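Local coordinates for protein carbohydrate kinase, FGGY (Rhodospirillum rubrum, PDB 3IFR) that probably phosphorylates D-xylulose at the expense of ATP, as a xylulose kinase of the FGGY carbohydrate kinase family, at residues Ile22-Val33 with Leu435-Ala446; Asp107-Arg118 with Val134-Trp145. All coordinates share one frame; numbering follows the deposited sequence.

In the fold
Both interactions involve the N-terminal family region, on opposite sides of the chain's centre, with centres 36 Å apart and nearest atoms about 15 Å apart. Interaction 1 joins parts of the two family regions: helix 437-448, from the C-terminal one, packs against strands 18-25 and 29-37 of the N-terminal sheet. Interaction 2 stays within the N-terminal region, pairing helices 111-120 and 139-149 and the turns leading into them. Interaction 1 is smaller and almost wholly apolar, its middle buried and its Leu435 and Pro27 ends nearer the surface. Interaction 2 covers about twice the area; it is largely buried and mixes aliphatic packing with a cation-pi pair and salt-bridged side chains.

Interaction 1: residues Ile22-Val33 with Leu435-Ala446; sequences ILVRLPDTVVAV and LGSAVGAAWVAA
Ile22 CD1 begins a row of aliphatic contacts on the first turn of helix 437-448, 3.8 Å from Ala438 CB and equally close to Val439 CG2. One helical turn on, Val24 CG2 touches Ala442 CB at 3.9 Å. Leu26 ends the row, its CD1 3.6 Å from Ala446 CB. Alanines thus face Ile22, Val24 and Leu26; the axes of strand 22-25 and helix 437-446 pass 9.2 Å apart at 48°. A helix from the C-terminal family region here packs on the sheet of the N-terminal one, consistent with the actin-like ATPase fold, and Ala442 and Ala445 also touch Val9 of strand 8-14. Helix 52-70 covers the other face, where Leu23 meets Leu66. Just before the helix begins, Leu435 and Val30 meet tip to tip, with Leu435 CD2 4.0 Å from Val30 CG1, while Val33 slants across the same methyl. Leu435 reaches them because its CG lies beside its backbone N (chi1 -82°). Aromatic packing is confined to Trp443, whose CZ3 is approached obliquely by Leu26 CD2 at 3.3 Å. The carbonyl O of Pro27, a residue joined to Leu26 by a cis peptide, lies near the ring plane at the indole edge, 3.9 Å from Trp443 CH2; the indole NE1 is hydrogen-bonded to Gly454 O.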
loop_
_atom_site.group_PDB
_atom_site.type_symbol
_atom_site.label_atom_id
_atom_site.label_comp_id
_atom_site.label_asym_id
_atom_site.label_seq_id
_atom_site.Cartn_x
_atom_site.Cartn_y
_atom_site.Cartn_z
ATOM N N ILE A 22 -7.325 -11.402 -12.677
ATOM C CA ILE A 22 -7.054 -12.831 -12.608
ATOM C C ILE A 22 -8.309 -13.664 -12.392
ATOM O O ILE A 22 -9.296 -13.210 -11.775
ATOM C CB ILE A 22 -6.079 -13.155 -11.473
ATOM C CG1 ILE A 22 -6.782 -12.902 -10.138
ATOM C CG2 ILE A 22 -4.817 -12.290 -11.614
ATOM C CD1 ILE A 22 -5.850 -12.968 -8.926
ATOM N N LEU A 23 -8.248 -14.890 -12.918
ATOM C CA LEU A 23 -9.299 -15.849 -12.745
ATOM C C LEU A 23 -8.716 -16.946 -11.920
ATOM O O LEU A 23 -7.696 -17.552 -12.297
ATOM C CB LEU A 23 -9.740 -16.421 -14.086
ATOM C CG LEU A 23 -10.920 -17.416 -14.033
ATOM C CD1 LEU A 23 -12.194 -16.763 -13.458
ATOM C CD2 LEU A 23 -11.228 -18.014 -15.407
ATOM N N VAL A 24 -9.370 -17.228 -10.802
ATOM C CA VAL A 24 -8.905 -18.272 -9.902
ATOM C C VAL A 24 -9.955 -19.350 -9.807
ATOM O O VAL A 24 -11.162 -19.067 -9.693
ATOM C CB VAL A 24 -8.719 -17.708 -8.489
ATOM C CG1 VAL A 24 -8.391 -18.819 -7.524
ATOM C CG2 VAL A 24 -7.698 -16.577 -8.475
ATOM N N ARG A 25 -9.500 -20.583 -9.886
ATOM C CA ARG A 25 -10.333 -21.720 -9.541
ATOM C C ARG A 25 -9.921 -22.091 -8.134
ATOM O O ARG A 25 -8.744 -22.392 -7.878
ATOM C CB ARG A 25 -10.040 -22.894 -10.477
ATOM C CG ARG A 25 -10.590 -24.289 -10.029
ATOM C CD ARG A 25 -9.844 -25.425 -10.779
ATOM N NE ARG A 25 -9.563 -25.011 -12.166
ATOM C CZ ARG A 25 -8.525 -25.430 -12.888
ATOM N NH1 ARG A 25 -7.661 -26.302 -12.349
ATOM N NH2 ARG A 25 -8.356 -24.989 -14.145
ATOM N N LEU A 26 -10.870 -22.045 -7.213
ATOM C CA LEU A 26 -10.552 -22.393 -5.840
ATOM C C LEU A 26 -10.327 -23.914 -5.704
ATOM O O LEU A 26 -10.973 -24.703 -6.388
ATOM C CB LEU A 26 -11.612 -21.837 -4.896
ATOM C CG LEU A 26 -11.609 -20.294 -5.037
ATOM C CD1 LEU A 26 -12.949 -19.645 -4.711
ATOM C CD2 LEU A 26 -10.469 -19.597 -4.251
ATOM N N PRO A 27 -9.418 -24.321 -4.800
ATOM C CA PRO A 27 -8.834 -23.366 -3.856
ATOM C C PRO A 27 -7.500 -22.755 -4.260
ATOM O O PRO A 27 -7.055 -21.881 -3.544
ATOM C CB PRO A 27 -8.596 -24.226 -2.591
ATOM C CG PRO A 27 -8.670 -25.687 -3.051
ATOM C CD PRO A 27 -8.960 -25.697 -4.536
ATOM N N ASP A 28 -6.839 -23.197 -5.313
ATOM C CA ASP A 28 -5.409 -22.908 -5.345
ATOM C C ASP A 28 -4.815 -22.699 -6.704
ATOM O O ASP A 28 -3.597 -22.817 -6.872
ATOM C CB ASP A 28 -4.625 -24.010 -4.588
ATOM C CG ASP A 28 -4.519 -25.341 -5.373
ATOM O OD1 ASP A 28 -3.728 -25.403 -6.347
ATOM O OD2 ASP A 28 -5.180 -26.345 -4.987
ATOM N N THR A 29 -5.670 -22.358 -7.661
ATOM C CA THR A 29 -5.266 -22.321 -9.061
ATOM C C THR A 29 -5.643 -21.014 -9.761
ATOM O O THR A 29 -6.780 -20.520 -9.675
ATOM C CB THR A 29 -5.898 -23.493 -9.825
ATOM O OG1 THR A 29 -5.675 -24.704 -9.091
ATOM C CG2 THR A 29 -5.296 -23.607 -11.210
ATOM N N VAL A 30 -4.665 -20.458 -10.450
ATOM C CA VAL A 30 -4.870 -19.267 -11.219
ATOM C C VAL A 30 -5.072 -19.724 -12.645
ATOM O O VAL A 30 -4.112 -20.104 -13.312
ATOM C CB VAL A 30 -3.647 -18.375 -11.142
ATOM C CG1 VAL A 30 -3.875 -17.113 -11.937
ATOM C CG2 VAL A 30 -3.382 -18.048 -9.692
ATOM N N VAL A 31 -6.322 -19.714 -13.096
ATOM C CA VAL A 31 -6.646 -20.137 -14.448
ATOM C C VAL A 31 -6.095 -19.158 -15.500
ATOM O O VAL A 31 -5.626 -19.583 -16.527
ATOM C CB VAL A 31 -8.174 -20.286 -14.632
ATOM C CG1 VAL A 31 -8.486 -20.610 -16.060
ATOM C CG2 VAL A 31 -8.739 -21.345 -13.726
ATOM N N ALA A 32 -6.155 -17.848 -15.248
ATOM C CA ALA A 32 -5.726 -16.851 -16.238
ATOM C C ALA A 32 -5.326 -15.518 -15.615
ATOM O O ALA A 32 -5.840 -15.131 -14.560
ATOM C CB ALA A 32 -6.845 -16.603 -17.290
ATOM N N VAL A 33 -4.448 -14.794 -16.302
ATOM C CA VAL A 33 -4.059 -13.450 -15.865
ATOM C C VAL A 33 -4.081 -12.545 -17.070
ATOM O O VAL A 33 -3.513 -12.898 -18.094
ATOM C CB VAL A 33 -2.633 -13.437 -15.205
ATOM C CG1 VAL A 33 -2.276 -12.062 -14.671
ATOM C CG2 VAL A 33 -2.580 -14.422 -14.079
ATOM N N LEU A 435 1.675 -11.607 -8.741
ATOM C CA LEU A 435 0.421 -11.149 -9.310
ATOM C C LEU A 435 -0.127 -10.008 -8.496
ATOM O O LEU A 435 -0.915 -9.230 -9.008
ATOM C CB LEU A 435 -0.602 -12.273 -9.299
ATOM C CG LEU A 435 -0.463 -13.235 -10.468
ATOM C CD1 LEU A 435 0.996 -13.568 -10.670
ATOM C CD2 LEU A 435 -1.294 -14.508 -10.228
ATOM N N GLY A 436 0.243 -9.934 -7.215
ATOM C CA GLY A 436 -0.101 -8.790 -6.382
ATOM C C GLY A 436 -1.439 -8.722 -5.632
ATOM O O GLY A 436 -1.905 -9.705 -4.997
ATOM N N SER A 437 -2.031 -7.517 -5.682
ATOM C CA SER A 437 -3.255 -7.177 -4.971
ATOM C C SER A 437 -4.471 -7.896 -5.539
ATOM O O SER A 437 -5.483 -8.092 -4.832
ATOM C CB SER A 437 -3.513 -5.669 -5.066
ATOM O OG SER A 437 -2.383 -4.886 -4.729
ATOM N N ALA A 438 -4.394 -8.277 -6.810
ATOM C CA ALA A 438 -5.567 -8.874 -7.464
ATOM C C ALA A 438 -5.936 -10.112 -6.725
ATOM O O ALA A 438 -7.117 -10.435 -6.607
ATOM C CB ALA A 438 -5.309 -9.204 -8.910
ATOM N N VAL A 439 -4.911 -10.798 -6.217
ATOM C CA VAL A 439 -5.105 -11.998 -5.407
ATOM C C VAL A 439 -5.841 -11.761 -4.081
ATOM O O VAL A 439 -6.707 -12.571 -3.678
ATOM C CB VAL A 439 -3.771 -12.710 -5.070
ATOM C CG1 VAL A 439 -4.054 -13.806 -4.060
ATOM C CG2 VAL A 439 -3.093 -13.245 -6.330
ATOM N N GLY A 440 -5.456 -10.695 -3.367
ATOM C CA GLY A 440 -6.146 -10.322 -2.145
ATOM C C GLY A 440 -7.598 -10.101 -2.534
ATOM O O GLY A 440 -8.527 -10.410 -1.782
ATOM N N ALA A 441 -7.813 -9.565 -3.729
ATOM C CA ALA A 441 -9.193 -9.278 -4.167
ATOM C C ALA A 441 -10.009 -10.517 -4.564
ATOM O O ALA A 441 -11.150 -10.646 -4.138
ATOM C CB ALA A 441 -9.240 -8.179 -5.267
ATOM N N ALA A 442 -9.439 -11.435 -5.346
ATOM C CA ALA A 442 -10.138 -12.690 -5.614
ATOM C C ALA A 442 -10.551 -13.319 -4.280
ATOM O O ALA A 442 -11.648 -13.855 -4.157
ATOM C CB ALA A 442 -9.274 -13.642 -6.372
ATOM N N TRP A 443 -9.669 -13.237 -3.281
ATOM C CA TRP A 443 -9.938 -13.910 -2.021
ATOM C C TRP A 443 -11.173 -13.377 -1.318
ATOM O O TRP A 443 -11.878 -14.114 -0.628
ATOM C CB TRP A 443 -8.721 -13.900 -1.081
ATOM C CG TRP A 443 -8.720 -15.124 -0.264
ATOM C CD1 TRP A 443 -8.933 -15.238 1.101
ATOM C CD2 TRP A 443 -8.590 -16.457 -0.759
ATOM N NE1 TRP A 443 -8.912 -16.571 1.477
ATOM C CE2 TRP A 443 -8.700 -17.335 0.355
ATOM C CE3 TRP A 443 -8.377 -16.999 -2.028
ATOM C CZ2 TRP A 443 -8.593 -18.710 0.218
ATOM C CZ3 TRP A 443 -8.274 -18.367 -2.159
ATOM C CH2 TRP A 443 -8.373 -19.209 -1.037
ATOM N N VAL A 444 -11.446 -12.097 -1.472
ATOM C CA VAL A 444 -12.609 -11.546 -0.829
ATOM C C VAL A 444 -13.866 -12.177 -1.388
ATOM O O VAL A 444 -14.842 -12.436 -0.664
ATOM C CB VAL A 444 -12.682 -10.044 -0.992
ATOM C CG1 VAL A 444 -14.017 -9.557 -0.571
ATOM C CG2 VAL A 444 -11.567 -9.373 -0.211
ATOM N N ALA A 445 -13.855 -12.416 -2.681
ATOM C CA ALA A 445 -15.029 -12.946 -3.328
ATOM C C ALA A 445 -15.059 -14.442 -3.083
ATOM O O ALA A 445 -16.121 -15.060 -3.104
ATOM C CB ALA A 445 -15.009 -12.639 -4.813
ATOM N N ALA A 446 -13.885 -15.021 -2.865
ATOM C CA ALA A 446 -13.791 -16.463 -2.622
ATOM C C ALA A 446 -14.521 -16.801 -1.307
ATOM O O ALA A 446 -15.329 -17.719 -1.242
ATOM C CB ALA A 446 -12.355 -16.876 -2.541
#

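Interaction 2: residues Asp107-Arg118 with Val134-Trp145; sequences DGRCGDEVAELR and VTQQLVTAKLRW
Arg109 holds its CG between its backbone N and carbonyl carbon (chi1 88°), and Trp145 sends its indole out anti to its own N (chi1 -179°), which brings the arginine chain over the ring. Arg109 CD makes a CH-pi contact 3.3 Å from the centroid of the six-membered ring of Trp145, and Arg109 CZ a cation-pi contact at 4.8 Å, the guanidinium standing almost upright on the ring. Asp107 fixes that group side-on, one carboxylate oxygen taking NH2 (2.9 Å from Arg109 NH2 to Asp107 OD1) and the other NE; OD2 also accepts Arg109 N in an Asx turn, and OD1 is hydrogen-bonded to Ala48 N. Glu49 adds a second salt bridge to Arg109. Helices 111-118 and 139-145, both in the N-terminal region, cross at 114°, with Cys110 as N-cap of the first. Beside the crossing, Cys110 SG lies 3.7 Å from Ala141 CB, and Val114 CG2 packs on the same methyl. With an alanine in place of Trp145, Arg109 would probably lose the ring beneath its CD and CZ, keeping Trp47 as its other aromatic neighbour, and a gap would open beside Glu113, whose OE2 lies at the indole edge, 3.5 Å from Trp145 CD1. Glu113 is also salt-bridged to Arg148. Leu117 CD1 touches Thr140 CG2 at 3.7 Å, while its CD2 covers one face of the Arg144 guanidinium, whose NE is hydrogen-bonded to Leu202 O and whose NH2 is salt-bridged to Glu120.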
loop_
_atom_site.group_PDB
_atom_site.type_symbol
_atom_site.label_atom_id
_atom_site.label_comp_id
_atom_site.label_asym_id
_atom_site.label_seq_id
_atom_site.Cartn_x
_atom_site.Cartn_y
_atom_site.Cartn_z
ATOM N N ASP A 107 0.250 12.446 -5.903
ATOM C CA ASP A 107 0.229 13.837 -6.378
ATOM C C ASP A 107 0.722 14.794 -5.290
ATOM O O ASP A 107 0.451 14.569 -4.107
ATOM C CB ASP A 107 -1.167 14.233 -6.852
ATOM C CG ASP A 107 -1.220 15.649 -7.464
ATOM O OD1 ASP A 107 -1.153 15.761 -8.703
ATOM O OD2 ASP A 107 -1.320 16.641 -6.704
ATOM N N GLY A 108 1.433 15.853 -5.689
ATOM C CA GLY A 108 2.027 16.797 -4.755
ATOM C C GLY A 108 1.566 18.240 -4.888
ATOM O O GLY A 108 2.238 19.151 -4.421
ATOM N N ARG A 109 0.397 18.476 -5.466
ATOM C CA ARG A 109 0.032 19.854 -5.768
ATOM C C ARG A 109 -0.553 20.639 -4.614
ATOM O O ARG A 109 -0.662 21.848 -4.713
ATOM C CB ARG A 109 -0.933 19.945 -6.971
ATOM C CG ARG A 109 -2.393 19.847 -6.593
ATOM C CD ARG A 109 -3.271 19.720 -7.803
ATOM N NE ARG A 109 -2.931 18.528 -8.562
ATOM C CZ ARG A 109 -3.501 18.181 -9.710
ATOM N NH1 ARG A 109 -4.422 18.974 -10.248
ATOM N NH2 ARG A 109 -3.141 17.056 -10.319
ATOM N N CYS A 110 -0.944 19.985 -3.525
ATOM C CA CYS A 110 -1.726 20.713 -2.532
ATOM C C CYS A 110 -1.082 21.003 -1.144
ATOM O O CYS A 110 -1.721 20.890 -0.093
ATOM C CB CYS A 110 -3.119 20.097 -2.421
ATOM S SG CYS A 110 -3.175 18.458 -1.775
ATOM N N GLY A 111 0.176 21.422 -1.166
ATOM C CA GLY A 111 0.870 21.849 0.039
ATOM C C GLY A 111 0.226 23.021 0.755
ATOM O O GLY A 111 0.054 22.986 1.949
ATOM N N ASP A 112 -0.109 24.082 0.037
ATOM C CA ASP A 112 -0.792 25.192 0.682
ATOM C C ASP A 112 -2.074 24.737 1.405
ATOM O O ASP A 112 -2.339 25.158 2.526
ATOM C CB ASP A 112 -1.171 26.279 -0.333
ATOM C CG ASP A 112 0.032 26.816 -1.115
ATOM O OD1 ASP A 112 1.176 26.690 -0.634
ATOM O OD2 ASP A 112 -0.186 27.374 -2.220
ATOM N N GLU A 113 -2.902 23.913 0.780
ATOM C CA GLU A 113 -4.142 23.650 1.484
ATOM C C GLU A 113 -3.877 22.834 2.755
ATOM O O GLU A 113 -4.577 22.982 3.774
ATOM C CB GLU A 113 -5.231 23.046 0.598
ATOM C CG GLU A 113 -4.753 22.570 -0.736
ATOM C CD GLU A 113 -4.174 23.676 -1.574
ATOM O OE1 GLU A 113 -4.897 24.684 -1.843
ATOM O OE2 GLU A 113 -2.991 23.519 -1.958
ATOM N N VAL A 114 -2.835 22.013 2.698
ATOM C CA VAL A 114 -2.480 21.178 3.812
ATOM C C VAL A 114 -2.097 22.095 4.956
ATOM O O VAL A 114 -2.592 21.953 6.092
ATOM C CB VAL A 114 -1.321 20.209 3.463
ATOM C CG1 VAL A 114 -0.578 19.813 4.735
ATOM C CG2 VAL A 114 -1.866 18.976 2.729
ATOM N N ALA A 115 -1.248 23.068 4.646
ATOM C CA ALA A 115 -0.934 24.101 5.638
ATOM C C ALA A 115 -2.186 24.787 6.269
ATOM O O ALA A 115 -2.243 24.943 7.492
ATOM C CB ALA A 115 0.071 25.113 5.078
ATOM N N GLU A 116 -3.188 25.163 5.462
ATOM C CA GLU A 116 -4.408 25.754 6.015
ATOM C C GLU A 116 -5.150 24.782 6.898
ATOM O O GLU A 116 -5.567 25.129 7.990
ATOM C CB GLU A 116 -5.370 26.238 4.921
ATOM C CG GLU A 116 -4.696 26.890 3.766
ATOM C CD GLU A 116 -5.681 27.384 2.752
ATOM O OE1 GLU A 116 -5.921 26.661 1.751
ATOM O OE2 GLU A 116 -6.242 28.491 2.964
ATOM N N LEU A 117 -5.356 23.573 6.396
ATOM C CA LEU A 117 -6.061 22.547 7.152
ATOM C C LEU A 117 -5.386 22.403 8.499
ATOM O O LEU A 117 -6.014 22.434 9.560
ATOM C CB LEU A 117 -6.022 21.204 6.399
ATOM C CG LEU A 117 -7.037 21.159 5.264
ATOM C CD1 LEU A 117 -6.856 19.924 4.399
ATOM C CD2 LEU A 117 -8.451 21.289 5.847
ATOM N N ARG A 118 -4.081 22.233 8.435
ATOM C CA ARG A 118 -3.288 22.077 9.646
ATOM C C ARG A 118 -3.448 23.288 10.587
ATOM O O ARG A 118 -3.497 23.125 11.791
ATOM C CB ARG A 118 -1.840 21.842 9.258
ATOM C CG ARG A 118 -1.146 20.984 10.161
ATOM C CD ARG A 118 -0.492 19.883 9.413
ATOM N NE ARG A 118 0.712 20.331 8.747
ATOM C CZ ARG A 118 1.477 19.527 8.021
ATOM N NH1 ARG A 118 1.137 18.250 7.893
ATOM N NH2 ARG A 118 2.573 19.996 7.422
ATOM N N VAL A 134 -3.111 14.856 8.861
ATOM C CA VAL A 134 -3.382 15.935 7.958
ATOM C C VAL A 134 -2.278 16.021 6.924
ATOM O O VAL A 134 -1.197 16.513 7.195
ATOM C CB VAL A 134 -3.465 17.219 8.683
ATOM C CG1 VAL A 134 -3.776 18.307 7.668
ATOM C CG2 VAL A 134 -4.583 17.138 9.704
ATOM N N THR A 135 -2.545 15.502 5.736
ATOM C CA THR A 135 -1.516 15.432 4.708
ATOM C C THR A 135 -2.140 15.677 3.323
ATOM O O THR A 135 -3.374 15.741 3.201
ATOM C CB THR A 135 -0.707 14.060 4.739
ATOM O OG1 THR A 135 -1.458 12.999 4.115
ATOM C CG2 THR A 135 -0.332 13.641 6.171
ATOM N N GLN A 136 -1.293 15.820 2.300
ATOM C CA GLN A 136 -1.776 15.929 0.933
ATOM C C GLN A 136 -2.488 14.670 0.461
ATOM O O GLN A 136 -3.093 14.667 -0.570
ATOM C CB GLN A 136 -0.645 16.219 -0.045
ATOM C CG GLN A 136 0.058 17.533 0.180
ATOM C CD GLN A 136 0.932 17.929 -1.009
ATOM O OE1 GLN A 136 2.102 18.326 -0.831
ATOM N NE2 GLN A 136 0.376 17.811 -2.234
ATOM N N GLN A 137 -2.418 13.581 1.203
ATOM C CA GLN A 137 -3.103 12.396 0.732
ATOM C C GLN A 137 -4.603 12.423 1.055
ATOM O O GLN A 137 -5.400 11.725 0.439
ATOM C CB GLN A 137 -2.438 11.187 1.320
ATOM C CG GLN A 137 -2.158 10.144 0.321
ATOM C CD GLN A 137 -0.745 9.630 0.468
ATOM O OE1 GLN A 137 0.195 10.218 -0.087
ATOM N NE2 GLN A 137 -0.576 8.543 1.235
ATOM N N LEU A 138 -4.987 13.263 2.009
ATOM C CA LEU A 138 -6.413 13.423 2.304
ATOM C C LEU A 138 -7.164 13.921 1.066
ATOM O O LEU A 138 -6.788 14.938 0.448
ATOM C CB LEU A 138 -6.651 14.420 3.432
ATOM C CG LEU A 138 -6.038 14.118 4.777
ATOM C CD1 LEU A 138 -6.308 15.288 5.724
ATOM C CD2 LEU A 138 -6.591 12.790 5.315
ATOM N N VAL A 139 -8.208 13.189 0.703
ATOM C CA VAL A 139 -9.187 13.662 -0.275
ATOM C C VAL A 139 -9.568 15.136 0.004
ATOM O O VAL A 139 -9.645 15.959 -0.912
ATOM C CB VAL A 139 -10.411 12.783 -0.214
ATOM C CG1 VAL A 139 -11.554 13.369 -1.092
ATOM C CG2 VAL A 139 -10.003 11.379 -0.669
ATOM N N THR A 140 -9.751 15.454 1.286
ATOM C CA THR A 140 -10.019 16.820 1.763
ATOM C C THR A 140 -8.993 17.873 1.293
ATOM O O THR A 140 -9.365 18.971 0.876
ATOM C CB THR A 140 -10.075 16.824 3.288
ATOM O OG1 THR A 140 -11.219 16.068 3.715
ATOM C CG2 THR A 140 -10.131 18.237 3.838
ATOM N N ALA A 141 -7.708 17.564 1.379
ATOM C CA ALA A 141 -6.688 18.490 0.878
ATOM C C ALA A 141 -6.840 18.714 -0.631
ATOM O O ALA A 141 -6.938 19.851 -1.091
ATOM C CB ALA A 141 -5.287 18.010 1.192
ATOM N N LYS A 142 -6.869 17.632 -1.406
ATOM C CA LYS A 142 -7.131 17.766 -2.831
ATOM C C LYS A 142 -8.430 18.507 -3.143
ATOM O O LYS A 142 -8.440 19.329 -4.053
ATOM C CB LYS A 142 -7.060 16.421 -3.544
ATOM C CG LYS A 142 -5.633 15.906 -3.646
ATOM C CD LYS A 142 -5.636 14.432 -3.889
ATOM C CE LYS A 142 -4.222 13.840 -4.175
ATOM N NZ LYS A 142 -3.535 13.312 -2.968
ATOM N N LEU A 143 -9.502 18.263 -2.389
ATOM C CA LEU A 143 -10.751 19.030 -2.561
ATOM C C LEU A 143 -10.572 20.552 -2.348
ATOM O O LEU A 143 -10.988 21.343 -3.198
ATOM C CB LEU A 143 -11.854 18.501 -1.657
ATOM C CG LEU A 143 -12.998 17.712 -2.281
ATOM C CD1 LEU A 143 -12.714 17.303 -3.701
ATOM C CD2 LEU A 143 -13.414 16.500 -1.373
ATOM N N ARG A 144 -9.935 20.964 -1.243
ATOM C CA ARG A 144 -9.667 22.392 -0.996
ATOM C C ARG A 144 -8.890 23.006 -2.163
ATOM O O ARG A 144 -9.143 24.143 -2.531
ATOM C CB ARG A 144 -8.835 22.595 0.276
ATOM C CG ARG A 144 -9.525 22.338 1.568
ATOM C CD ARG A 144 -10.602 23.352 1.878
ATOM N NE ARG A 144 -11.081 23.173 3.245
ATOM C CZ ARG A 144 -10.592 23.786 4.331
ATOM N NH1 ARG A 144 -9.599 24.664 4.229
ATOM N NH2 ARG A 144 -11.104 23.515 5.530
ATOM N N TRP A 145 -7.917 22.273 -2.721
ATOM C CA TRP A 145 -7.122 22.797 -3.841
ATOM C C TRP A 145 -8.024 23.058 -5.059
ATOM O O TRP A 145 -8.017 24.129 -5.653
ATOM C CB TRP A 145 -6.017 21.818 -4.220
ATOM C CG TRP A 145 -5.163 22.296 -5.339
ATOM C CD1 TRP A 145 -3.950 22.918 -5.236
ATOM C CD2 TRP A 145 -5.445 22.188 -6.745
ATOM N NE1 TRP A 145 -3.473 23.222 -6.491
ATOM C CE2 TRP A 145 -4.365 22.775 -7.432
ATOM C CE3 TRP A 145 -6.492 21.636 -7.485
ATOM C CZ2 TRP A 145 -4.312 22.838 -8.833
ATOM C CZ3 TRP A 145 -6.442 21.697 -8.873
ATOM C CH2 TRP A 145 -5.370 22.307 -9.531
HETATM O O HOH W 1 -1.824 16.457 -3.839
HETATM O O HOH W 2 -0.229 23.798 -6.840
#